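Local coordinates for DUF1254 domain-containing protein (Vibrio parahaemolyticus, PDB 3U07) that is of unknown function but combines a DUF1254 and a DUF1214 region in one chain and is probably exported by means of a signal peptide, at residues A[346-351]-A[373-378]; A[108-113]-A[311-316]; A[265-270]-A[301-306]; A[81-86]-A[177-182]. The protein carries 2 engineered substitutions. All coordinates share one frame; numbering follows the deposited sequence.

Contact 1. Residues A[346-351]-A[373-378]; sequences EFWSVT and RTMKAD
The indole of Trp348 receives the terminal methyl of Met375, a selenomethionine, at an oblique angle to the ring, while Tyr383 and Phe339 meet the same indole edge-to-face. The phenyl ring of Phe347 stacks on Tyr415 and stands edge-to-face with Tyr108. Met375 CE comes to 3.3 Å from Trp348 CH2, a close approach for two carbons, and the two side chains cross at roughly a right angle. Although Trp348 starts off pointing away from the loop, its CG lies between the backbone N and the carbonyl carbon (chi1 55°), and the length of the indole then carries the six-membered ring back within reach. Met375 meets it by bending at its last torsion (chi3 -73°). Residues 347-351 belong to an inner strand of an antiparallel sheet, between strands 408-417 and 369-371, and Glu346 and Phe347 both face Tyr415 of strand 408-417 in a classic beta bulge. The loop 373-378 follows strand 369-371 and is linked to the strand by a water that donates to Trp348 O at 2.9 Å and accepts from Arg373 N at 3.1 Å. The aliphatic part of Arg373 passes near Phe347, with CG 4.5 Å from Phe347 CB, and its guanidinium NH1 goes on to bond Gly106 O.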
# COMPACT_ATOMS: atom_id res chain seq x y z
N GLU A 346 -11.48 13.27 -4.28
CA GLU A 346 -10.83 13.89 -3.13
C GLU A 346 -9.83 14.97 -3.49
O GLU A 346 -10.08 16.16 -3.28
CB GLU A 346 -10.17 12.81 -2.27
CG GLU A 346 -11.10 11.66 -1.93
CD GLU A 346 -12.45 12.15 -1.44
OE1 GLU A 346 -12.50 12.83 -0.39
OE2 GLU A 346 -13.46 11.85 -2.11
N PHE A 347 -8.67 14.58 -4.02
CA PHE A 347 -7.66 15.56 -4.40
C PHE A 347 -6.53 14.91 -5.18
O PHE A 347 -6.47 13.69 -5.30
CB PHE A 347 -7.10 16.26 -3.16
CG PHE A 347 -6.15 15.42 -2.34
CD1 PHE A 347 -4.77 15.52 -2.52
CD2 PHE A 347 -6.63 14.55 -1.36
CE1 PHE A 347 -3.88 14.78 -1.73
CE2 PHE A 347 -5.75 13.79 -0.57
CZ PHE A 347 -4.38 13.92 -0.75
N TRP A 348 -5.65 15.73 -5.73
CA TRP A 348 -4.51 15.21 -6.48
C TRP A 348 -3.28 16.06 -6.23
O TRP A 348 -3.36 17.15 -5.65
CB TRP A 348 -4.82 15.16 -7.98
CG TRP A 348 -5.27 16.46 -8.57
CD1 TRP A 348 -6.55 16.88 -8.75
CD2 TRP A 348 -4.43 17.52 -9.05
NE1 TRP A 348 -6.57 18.13 -9.32
CE2 TRP A 348 -5.28 18.55 -9.51
CE3 TRP A 348 -3.04 17.70 -9.13
CZ2 TRP A 348 -4.79 19.74 -10.05
CZ3 TRP A 348 -2.55 18.88 -9.67
CH2 TRP A 348 -3.42 19.89 -10.12
N SER A 349 -2.12 15.55 -6.65
CA SER A 349 -0.87 16.26 -6.44
C SER A 349 0.22 15.73 -7.37
O SER A 349 0.10 14.64 -7.92
CB SER A 349 -0.42 16.07 -4.99
OG SER A 349 -0.18 14.69 -4.72
N VAL A 350 1.27 16.51 -7.55
CA VAL A 350 2.41 16.09 -8.36
C VAL A 350 3.61 16.46 -7.49
O VAL A 350 3.71 17.59 -7.01
CB VAL A 350 2.45 16.80 -9.75
CG1 VAL A 350 1.11 17.41 -10.06
CG2 VAL A 350 3.56 17.82 -9.81
N THR A 351 4.49 15.50 -7.26
CA THR A 351 5.65 15.71 -6.41
C THR A 351 6.95 15.47 -7.16
O THR A 351 7.02 14.60 -8.03
CB THR A 351 5.59 14.78 -5.17
OG1 THR A 351 4.32 14.94 -4.52
CG2 THR A 351 6.71 15.10 -4.18
N ARG A 373 -5.15 21.61 -3.92
CA ARG A 373 -5.28 22.28 -2.62
C ARG A 373 -4.36 23.49 -2.52
O ARG A 373 -4.50 24.30 -1.59
CB ARG A 373 -4.94 21.30 -1.48
CG ARG A 373 -5.94 20.17 -1.30
CD ARG A 373 -7.26 20.67 -0.72
NE ARG A 373 -7.17 20.97 0.70
CZ ARG A 373 -7.85 20.33 1.65
NH1 ARG A 373 -8.68 19.35 1.32
NH2 ARG A 373 -7.71 20.67 2.92
N THR A 374 -3.43 23.63 -3.46
CA THR A 374 -2.49 24.75 -3.43
C THR A 374 -2.49 25.60 -4.70
O THR A 374 -1.76 26.59 -4.79
CB THR A 374 -1.05 24.26 -3.16
OG1 THR A 374 -0.67 23.31 -4.16
CG2 THR A 374 -0.96 23.60 -1.79
N MSE A 375 -3.30 25.23 -5.68
CA MSE A 375 -3.40 25.98 -6.93
C MSE A 375 -4.85 26.14 -7.35
O MSE A 375 -5.72 25.40 -6.89
CB MSE A 375 -2.69 25.26 -8.08
CG MSE A 375 -1.25 24.86 -7.88
SE MSE A 375 -0.58 24.23 -9.59
CE MSE A 375 -1.48 22.54 -9.69
N LYS A 376 -5.10 27.09 -8.24
CA LYS A 376 -6.44 27.31 -8.77
C LYS A 376 -6.37 27.32 -10.30
O LYS A 376 -5.46 27.91 -10.88
CB LYS A 376 -7.04 28.63 -8.26
CG LYS A 376 -8.00 28.45 -7.07
CD LYS A 376 -7.27 28.06 -5.79
CE LYS A 376 -8.24 27.83 -4.63
NZ LYS A 376 -8.90 26.49 -4.69
N ALA A 377 -7.33 26.67 -10.94
CA ALA A 377 -7.38 26.57 -12.39
C ALA A 377 -7.71 27.87 -13.11
O ALA A 377 -8.53 28.66 -12.64
CB ALA A 377 -8.38 25.49 -12.79
N ASP A 378 -7.07 28.07 -14.26
CA ASP A 378 -7.28 29.26 -15.07
C ASP A 378 -8.76 29.44 -15.39
O ASP A 378 -9.57 28.55 -15.13
CB ASP A 378 -6.45 29.17 -16.37
CG ASP A 378 -7.13 28.35 -17.47
OD1 ASP A 378 -8.06 27.57 -17.16
OD2 ASP A 378 -6.73 28.47 -18.64
O HOH W 1 -3.53 18.98 -3.44

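Contact 2. Residues A[108-113]-A[311-316]; sequences YWILHT and PIEASY
Ile110 and Glu313 have the nearest CA atoms of the two segments, 8.8 Å apart, where strand 109-113 passes a short chain turn at 311-313 that has helical backbone angles without the regular helical bonds. The contact joins two antiparallel sheets: strand 109-115 lies between 161-169 and 120-125 in one, and the turn leads into strand 315-319, an outer strand of the other. Across this buried junction the apolar touch is slight. Ile110 sends CG1 out opposite its backbone N (chi1 -176°), and the extended branch brings CD1 to 4.0 Å from Glu313 OE1, with Glu313 CB scarcely farther. The polar link runs through a water. Tyr108 OH gives its proton to this water over a short 2.5 Å, with the water at the edge of the phenol ring and in its plane; the water in turn donates to Glu313 O at 2.8 Å and to Glu313 OE1 at 3.1 Å. A bend at chi2 turns the Glu313 carboxylate so that one water can reach both its oxygen and the main-chain carbonyl. The stronger partner of OE1 is Arg127, whose NE forms a salt bridge with it and would balance the buried charge. Ser315 OG, at the start of the strand, donates back to Pro311 O at 2.8 Å, approaching at a C=O...OG angle of 113° and tilted 25° from the carbonyl plane.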
# COMPACT_ATOMS: atom_id res chain seq x y z
N TYR A 108 -8.25 14.86 4.51
CA TYR A 108 -8.20 13.49 4.00
C TYR A 108 -7.54 12.60 5.04
O TYR A 108 -6.57 13.00 5.70
CB TYR A 108 -7.38 13.41 2.71
CG TYR A 108 -7.22 11.99 2.19
CD1 TYR A 108 -8.19 11.40 1.38
CD2 TYR A 108 -6.12 11.21 2.55
CE1 TYR A 108 -8.07 10.08 0.95
CE2 TYR A 108 -5.99 9.88 2.12
CZ TYR A 108 -6.98 9.33 1.32
OH TYR A 108 -6.87 8.02 0.90
N TRP A 109 -8.07 11.39 5.20
CA TRP A 109 -7.51 10.41 6.13
C TRP A 109 -7.94 9.04 5.67
O TRP A 109 -8.96 8.89 4.99
CB TRP A 109 -7.99 10.64 7.56
CG TRP A 109 -9.47 10.49 7.75
CD1 TRP A 109 -10.42 11.46 7.60
CD2 TRP A 109 -10.18 9.30 8.12
NE1 TRP A 109 -11.67 10.95 7.85
CE2 TRP A 109 -11.55 9.62 8.18
CE3 TRP A 109 -9.78 7.99 8.41
CZ2 TRP A 109 -12.53 8.68 8.52
CZ3 TRP A 109 -10.75 7.05 8.75
CH2 TRP A 109 -12.11 7.40 8.80
N ILE A 110 -7.17 8.03 6.05
CA ILE A 110 -7.50 6.67 5.67
C ILE A 110 -6.86 5.65 6.61
O ILE A 110 -5.72 5.83 7.03
CB ILE A 110 -7.06 6.37 4.21
CG1 ILE A 110 -7.50 4.96 3.81
CG2 ILE A 110 -5.54 6.53 4.08
CD1 ILE A 110 -7.45 4.73 2.32
N LEU A 111 -7.63 4.63 6.97
CA LEU A 111 -7.14 3.54 7.81
C LEU A 111 -7.11 2.38 6.81
O LEU A 111 -8.15 1.96 6.30
CB LEU A 111 -8.09 3.24 8.96
CG LEU A 111 -7.84 1.94 9.76
CD1 LEU A 111 -6.41 1.92 10.29
CD2 LEU A 111 -8.84 1.86 10.90
N HIS A 112 -5.92 1.88 6.51
CA HIS A 112 -5.76 0.82 5.53
C HIS A 112 -5.12 -0.43 6.13
O HIS A 112 -4.03 -0.36 6.69
CB HIS A 112 -4.91 1.37 4.38
CG HIS A 112 -4.58 0.36 3.32
ND1 HIS A 112 -3.38 0.38 2.63
CD2 HIS A 112 -5.28 -0.68 2.82
CE1 HIS A 112 -3.37 -0.61 1.76
NE2 HIS A 112 -4.51 -1.26 1.85
N THR A 113 -5.79 -1.57 6.00
CA THR A 113 -5.26 -2.82 6.53
C THR A 113 -5.21 -3.88 5.45
O THR A 113 -6.07 -3.91 4.57
CB THR A 113 -6.11 -3.37 7.72
OG1 THR A 113 -7.47 -3.51 7.31
CG2 THR A 113 -6.04 -2.43 8.92
N PRO A 311 -6.45 0.97 -6.31
CA PRO A 311 -6.53 2.21 -7.08
C PRO A 311 -7.69 3.18 -6.82
O PRO A 311 -7.55 4.38 -7.06
CB PRO A 311 -6.49 1.72 -8.53
CG PRO A 311 -7.05 0.34 -8.44
CD PRO A 311 -6.40 -0.20 -7.20
N ILE A 312 -8.83 2.68 -6.34
CA ILE A 312 -9.97 3.54 -6.07
C ILE A 312 -9.69 4.49 -4.91
O ILE A 312 -10.31 5.55 -4.80
CB ILE A 312 -11.26 2.72 -5.78
CG1 ILE A 312 -12.48 3.64 -5.73
CG2 ILE A 312 -11.11 1.96 -4.47
CD1 ILE A 312 -13.81 2.90 -5.65
N GLU A 313 -8.76 4.11 -4.04
CA GLU A 313 -8.40 4.95 -2.90
C GLU A 313 -7.24 5.85 -3.29
O GLU A 313 -7.18 7.01 -2.90
CB GLU A 313 -7.97 4.09 -1.71
CG GLU A 313 -8.99 3.06 -1.24
CD GLU A 313 -10.30 3.68 -0.79
OE1 GLU A 313 -10.31 4.88 -0.44
OE2 GLU A 313 -11.32 2.96 -0.78
N ALA A 314 -6.31 5.29 -4.06
CA ALA A 314 -5.14 6.04 -4.51
C ALA A 314 -4.52 5.42 -5.75
O ALA A 314 -4.25 4.22 -5.79
CB ALA A 314 -4.10 6.10 -3.39
N SER A 315 -4.33 6.24 -6.77
CA SER A 315 -3.71 5.79 -8.01
C SER A 315 -2.52 6.71 -8.23
O SER A 315 -2.42 7.76 -7.59
CB SER A 315 -4.68 5.91 -9.18
OG SER A 315 -5.67 4.90 -9.12
N TYR A 316 -1.62 6.32 -9.11
CA TYR A 316 -0.46 7.17 -9.34
C TYR A 316 0.07 7.08 -10.76
O TYR A 316 -0.32 6.19 -11.53
CB TYR A 316 0.66 6.80 -8.35
CG TYR A 316 1.51 5.63 -8.78
CD1 TYR A 316 0.95 4.37 -8.99
CD2 TYR A 316 2.88 5.79 -9.02
CE1 TYR A 316 1.73 3.29 -9.42
CE2 TYR A 316 3.67 4.72 -9.45
CZ TYR A 316 3.09 3.48 -9.65
OH TYR A 316 3.86 2.43 -10.10
O HOH W 2 -8.77 7.59 -0.72

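Contact 3. Residues A[265-270]-A[301-306]; sequences KGMEHL and GTYLGQ
Met267 is the first residue along 265-270 to meet the other helix, and it does so with its far end, against the ring of Tyr303. The helix is regular here: Lys265 O accepts the amide of His269 and Gly266 O that of Leu270. The side chain of Met267, a selenomethionine, does not set out straight at its partner; it bends at both chi2 and chi3, and the curled chain brings CE to 4.2 Å from Tyr303 CE1, oblique to the ring. Two residues on, His269 lies off this ring contact, yet its NE2 is hydrogen-bonded to Asp296 OD2, a second tie to the helix that carries Tyr303. Leu270 brings the backbones nearest, with its CA 7.8 Å from that of Tyr303. Its isobutyl group points at the partner helix but comes no nearer than 5.0 Å, from Leu270 CB to Tyr303 CD1, and also packs on Ala299 and Glu300, one turn before Tyr303. It is the main-chain oxygen, Leu270 O, that comes up to the phenol, 4.3 Å from Tyr303 CE2 and again oblique. Tyr303 thus bridges both sites from a single residue: with CG opposite the backbone N (chi1 -174°), the ring reaches across the gap, CE1 serving Met267 and CE2 serving Leu270. The two segments belong to helices 253-273 and 295-305. Helix 26-52 packs against both, its Tyr38 touching Met267 as well as Tyr303, while Ala274, just beyond the end of helix 253-273, also meets Tyr303.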
# COMPACT_ATOMS: atom_id res chain seq x y z
N LYS A 265 11.44 -21.12 -11.95
CA LYS A 265 10.60 -20.79 -13.09
C LYS A 265 9.56 -19.74 -12.72
O LYS A 265 9.25 -18.83 -13.49
CB LYS A 265 9.90 -22.04 -13.64
CG LYS A 265 10.81 -22.99 -14.40
CD LYS A 265 10.03 -24.18 -14.97
CE LYS A 265 9.83 -24.07 -16.47
NZ LYS A 265 9.22 -22.76 -16.87
N GLY A 266 9.01 -19.86 -11.51
CA GLY A 266 8.01 -18.91 -11.05
C GLY A 266 8.52 -17.48 -11.09
O GLY A 266 7.86 -16.60 -11.65
N MSE A 267 9.68 -17.23 -10.48
CA MSE A 267 10.27 -15.89 -10.46
C MSE A 267 10.57 -15.39 -11.87
O MSE A 267 10.30 -14.23 -12.18
CB MSE A 267 11.56 -15.86 -9.64
CG MSE A 267 11.38 -15.63 -8.15
SE MSE A 267 10.28 -14.08 -7.71
CE MSE A 267 11.35 -12.67 -8.49
N GLU A 268 11.13 -16.26 -12.71
CA GLU A 268 11.43 -15.87 -14.09
C GLU A 268 10.16 -15.34 -14.72
O GLU A 268 10.14 -14.24 -15.28
CB GLU A 268 11.94 -17.07 -14.89
CG GLU A 268 13.35 -17.52 -14.53
CD GLU A 268 13.77 -18.80 -15.24
OE1 GLU A 268 14.87 -19.31 -14.94
OE2 GLU A 268 13.01 -19.31 -16.10
N HIS A 269 9.09 -16.11 -14.61
CA HIS A 269 7.79 -15.73 -15.17
C HIS A 269 7.33 -14.37 -14.66
O HIS A 269 6.83 -13.55 -15.43
CB HIS A 269 6.75 -16.79 -14.81
CG HIS A 269 5.37 -16.45 -15.29
ND1 HIS A 269 4.99 -16.59 -16.61
CD2 HIS A 269 4.29 -15.96 -14.64
CE1 HIS A 269 3.74 -16.20 -16.75
NE2 HIS A 269 3.29 -15.82 -15.56
N LEU A 270 7.50 -14.12 -13.36
CA LEU A 270 7.08 -12.84 -12.79
C LEU A 270 7.89 -11.67 -13.31
O LEU A 270 7.36 -10.57 -13.52
CB LEU A 270 7.18 -12.88 -11.26
CG LEU A 270 6.21 -13.79 -10.50
CD1 LEU A 270 6.29 -13.44 -9.02
CD2 LEU A 270 4.79 -13.60 -11.00
N GLY A 301 1.19 -7.53 -8.08
CA GLY A 301 0.80 -6.46 -7.18
C GLY A 301 1.89 -6.29 -6.13
O GLY A 301 2.24 -5.18 -5.75
N THR A 302 2.41 -7.42 -5.66
CA THR A 302 3.47 -7.42 -4.66
C THR A 302 4.82 -7.08 -5.31
O THR A 302 5.63 -6.33 -4.76
CB THR A 302 3.60 -8.82 -3.98
OG1 THR A 302 2.51 -9.01 -3.06
CG2 THR A 302 4.92 -8.94 -3.23
N TYR A 303 5.04 -7.63 -6.50
CA TYR A 303 6.28 -7.41 -7.22
C TYR A 303 6.50 -5.96 -7.60
O TYR A 303 7.58 -5.41 -7.40
CB TYR A 303 6.31 -8.26 -8.49
CG TYR A 303 7.63 -8.19 -9.23
CD1 TYR A 303 8.75 -8.85 -8.74
CD2 TYR A 303 7.76 -7.46 -10.40
CE1 TYR A 303 9.97 -8.79 -9.40
CE2 TYR A 303 8.97 -7.38 -11.08
CZ TYR A 303 10.07 -8.05 -10.57
OH TYR A 303 11.27 -8.00 -11.24
N LEU A 304 5.46 -5.33 -8.12
CA LEU A 304 5.62 -3.95 -8.53
C LEU A 304 5.45 -2.96 -7.36
O LEU A 304 6.32 -2.10 -7.17
CB LEU A 304 4.67 -3.67 -9.72
CG LEU A 304 5.08 -4.47 -11.00
CD1 LEU A 304 4.02 -4.39 -12.09
CD2 LEU A 304 6.42 -3.95 -11.52
N GLY A 305 4.44 -3.15 -6.50
CA GLY A 305 4.25 -2.20 -5.39
C GLY A 305 3.61 -2.68 -4.10
O GLY A 305 2.58 -2.16 -3.64
N GLN A 306 4.29 -3.62 -3.47
CA GLN A 306 3.82 -4.23 -2.23
C GLN A 306 3.19 -3.28 -1.23
O GLN A 306 3.68 -2.18 -1.00
CB GLN A 306 4.96 -5.02 -1.58
CG GLN A 306 4.51 -5.95 -0.45
CD GLN A 306 5.68 -6.64 0.23
OE1 GLN A 306 6.70 -6.01 0.50
NE2 GLN A 306 5.53 -7.93 0.52

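Contact 4. Residues A[81-86]-A[177-182]; sequences DTLHLM and KVALNY
Leu83 reaches out from its strand to residues 177-182 of helix 173-183 with one methyl, CD1, which sits 3.9 Å from Ala179 CB. Two torsions make the reach possible. CG is held opposite the carbonyl carbon and beside the backbone N (chi1 -56°), and CD1 then continues the chain opposite CA (chi2 173°), so that this branch extends toward the helix. The same methyl lies 4.5 Å from Leu180 CG, and so touches two consecutive residues of the helix. Leu180 meets it with the branching carbon, from a first torsion of -114°, away from the usual staggered positions. Ala179, by contrast, has a single methyl aimed at the strand; the CA atoms of Leu83 and Ala179 are 8.1 Å apart. The arrangement is a helix lying against an antiparallel sheet: strand 82-90 is an outer member, paired with 161-169, and Ala179 also rests on Ile168 of that neighbouring strand. Lys177 turns away from the strand and forms a salt bridge with Glu174 instead. Because the touching side chains are all aliphatic and no hydrogen bond crosses between the segments, the contact depends on dispersion and on withdrawal of hydrocarbon from water, forces that set proximity but impose little directional demand on how the methyls meet.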
# COMPACT_ATOMS: atom_id res chain seq x y z
N ASP A 81 2.22 14.30 0.81
CA ASP A 81 0.81 14.59 1.04
C ASP A 81 0.28 14.26 2.44
O ASP A 81 -0.58 14.96 2.96
CB ASP A 81 -0.07 13.83 0.03
CG ASP A 81 0.38 14.00 -1.41
OD1 ASP A 81 0.95 15.05 -1.74
OD2 ASP A 81 0.15 13.06 -2.21
N THR A 82 0.80 13.19 3.05
CA THR A 82 0.28 12.77 4.34
C THR A 82 1.27 12.33 5.42
O THR A 82 2.41 11.99 5.13
CB THR A 82 -0.72 11.60 4.14
OG1 THR A 82 -0.08 10.56 3.38
CG2 THR A 82 -1.96 12.06 3.39
N LEU A 83 0.80 12.36 6.66
CA LEU A 83 1.59 11.91 7.82
C LEU A 83 1.14 10.45 7.95
O LEU A 83 0.08 10.08 7.43
CB LEU A 83 1.20 12.69 9.08
CG LEU A 83 1.30 14.21 9.03
CD1 LEU A 83 0.71 14.79 10.30
CD2 LEU A 83 2.75 14.64 8.85
N HIS A 84 1.90 9.62 8.65
CA HIS A 84 1.50 8.22 8.75
C HIS A 84 1.63 7.56 10.11
O HIS A 84 2.42 7.98 10.96
CB HIS A 84 2.29 7.37 7.74
CG HIS A 84 3.65 6.98 8.23
ND1 HIS A 84 4.76 7.79 8.09
CD2 HIS A 84 4.07 5.88 8.91
CE1 HIS A 84 5.80 7.22 8.67
NE2 HIS A 84 5.41 6.06 9.18
N LEU A 85 0.84 6.51 10.29
CA LEU A 85 0.85 5.70 11.49
C LEU A 85 0.93 4.26 10.97
O LEU A 85 0.21 3.89 10.04
CB LEU A 85 -0.43 5.88 12.31
CG LEU A 85 -0.52 7.07 13.27
CD1 LEU A 85 -1.80 6.95 14.08
CD2 LEU A 85 0.69 7.09 14.20
N MSE A 86 1.83 3.46 11.54
CA MSE A 86 1.99 2.08 11.11
C MSE A 86 2.04 1.12 12.27
O MSE A 86 2.39 1.48 13.39
CB MSE A 86 3.29 1.92 10.30
CG MSE A 86 3.34 2.69 9.00
SE MSE A 86 5.08 2.51 8.19
CE MSE A 86 6.15 2.96 9.74
N LYS A 177 0.30 20.33 12.52
CA LYS A 177 0.17 20.32 13.97
C LYS A 177 -1.28 19.99 14.34
O LYS A 177 -1.55 19.45 15.41
CB LYS A 177 0.59 21.67 14.55
CG LYS A 177 1.75 21.58 15.53
CD LYS A 177 2.11 22.95 16.09
CE LYS A 177 3.35 23.53 15.41
NZ LYS A 177 3.38 25.02 15.49
N VAL A 178 -2.21 20.31 13.44
CA VAL A 178 -3.61 20.02 13.69
C VAL A 178 -3.81 18.52 13.52
O VAL A 178 -4.33 17.85 14.41
CB VAL A 178 -4.54 20.75 12.69
CG1 VAL A 178 -5.97 20.26 12.85
CG2 VAL A 178 -4.47 22.25 12.92
N ALA A 179 -3.37 18.00 12.37
CA ALA A 179 -3.50 16.58 12.07
C ALA A 179 -2.84 15.74 13.15
O ALA A 179 -3.35 14.68 13.51
CB ALA A 179 -2.87 16.28 10.71
N LEU A 180 -1.71 16.21 13.67
CA LEU A 180 -0.99 15.49 14.71
C LEU A 180 -1.82 15.35 15.98
O LEU A 180 -1.75 14.33 16.66
CB LEU A 180 0.33 16.18 15.03
CG LEU A 180 1.56 15.35 14.65
CD1 LEU A 180 2.82 16.08 15.08
CD2 LEU A 180 1.47 13.98 15.31
N ASN A 181 -2.58 16.38 16.31
CA ASN A 181 -3.42 16.32 17.50
C ASN A 181 -4.49 15.25 17.30
O ASN A 181 -4.99 14.68 18.26
CB ASN A 181 -4.09 17.67 17.78
CG ASN A 181 -3.27 18.54 18.70
OD1 ASN A 181 -2.66 18.04 19.65
ND2 ASN A 181 -3.26 19.84 18.44
N TYR A 182 -4.84 15.00 16.04
CA TYR A 182 -5.83 13.99 15.73
C TYR A 182 -5.21 12.59 15.75
O TYR A 182 -5.76 11.67 16.37
CB TYR A 182 -6.47 14.27 14.37
CG TYR A 182 -7.58 15.29 14.42
CD1 TYR A 182 -8.72 15.07 15.20
CD2 TYR A 182 -7.51 16.47 13.68
CE1 TYR A 182 -9.75 16.00 15.24
CE2 TYR A 182 -8.54 17.41 13.72
CZ TYR A 182 -9.66 17.17 14.51
OH TYR A 182 -10.68 18.09 14.56

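In the fold
Contacts 2 and 4 share the antiparallel sheet that includes strands 82-90 and 109-115, their centres 15 Å apart, and their segments alternate along the chain. Contact 1 follows all the others in sequence; it shares a second sheet, the one holding strands 315-319 and 347-354, with contact 2. The two sheets meet where contact 1 touches contact 2, and again through Ser349 and Asp81, which join contact 1 to contact 4 by a probable hydrogen bond. Contact 3 stands apart among helices, its centre 34 Å from that of contact 1, but helix 295-305 precedes strand 315-319 directly. The DUF1254 and DUF1214 ranges are thus packed together, with the helices between them in sequence to one side.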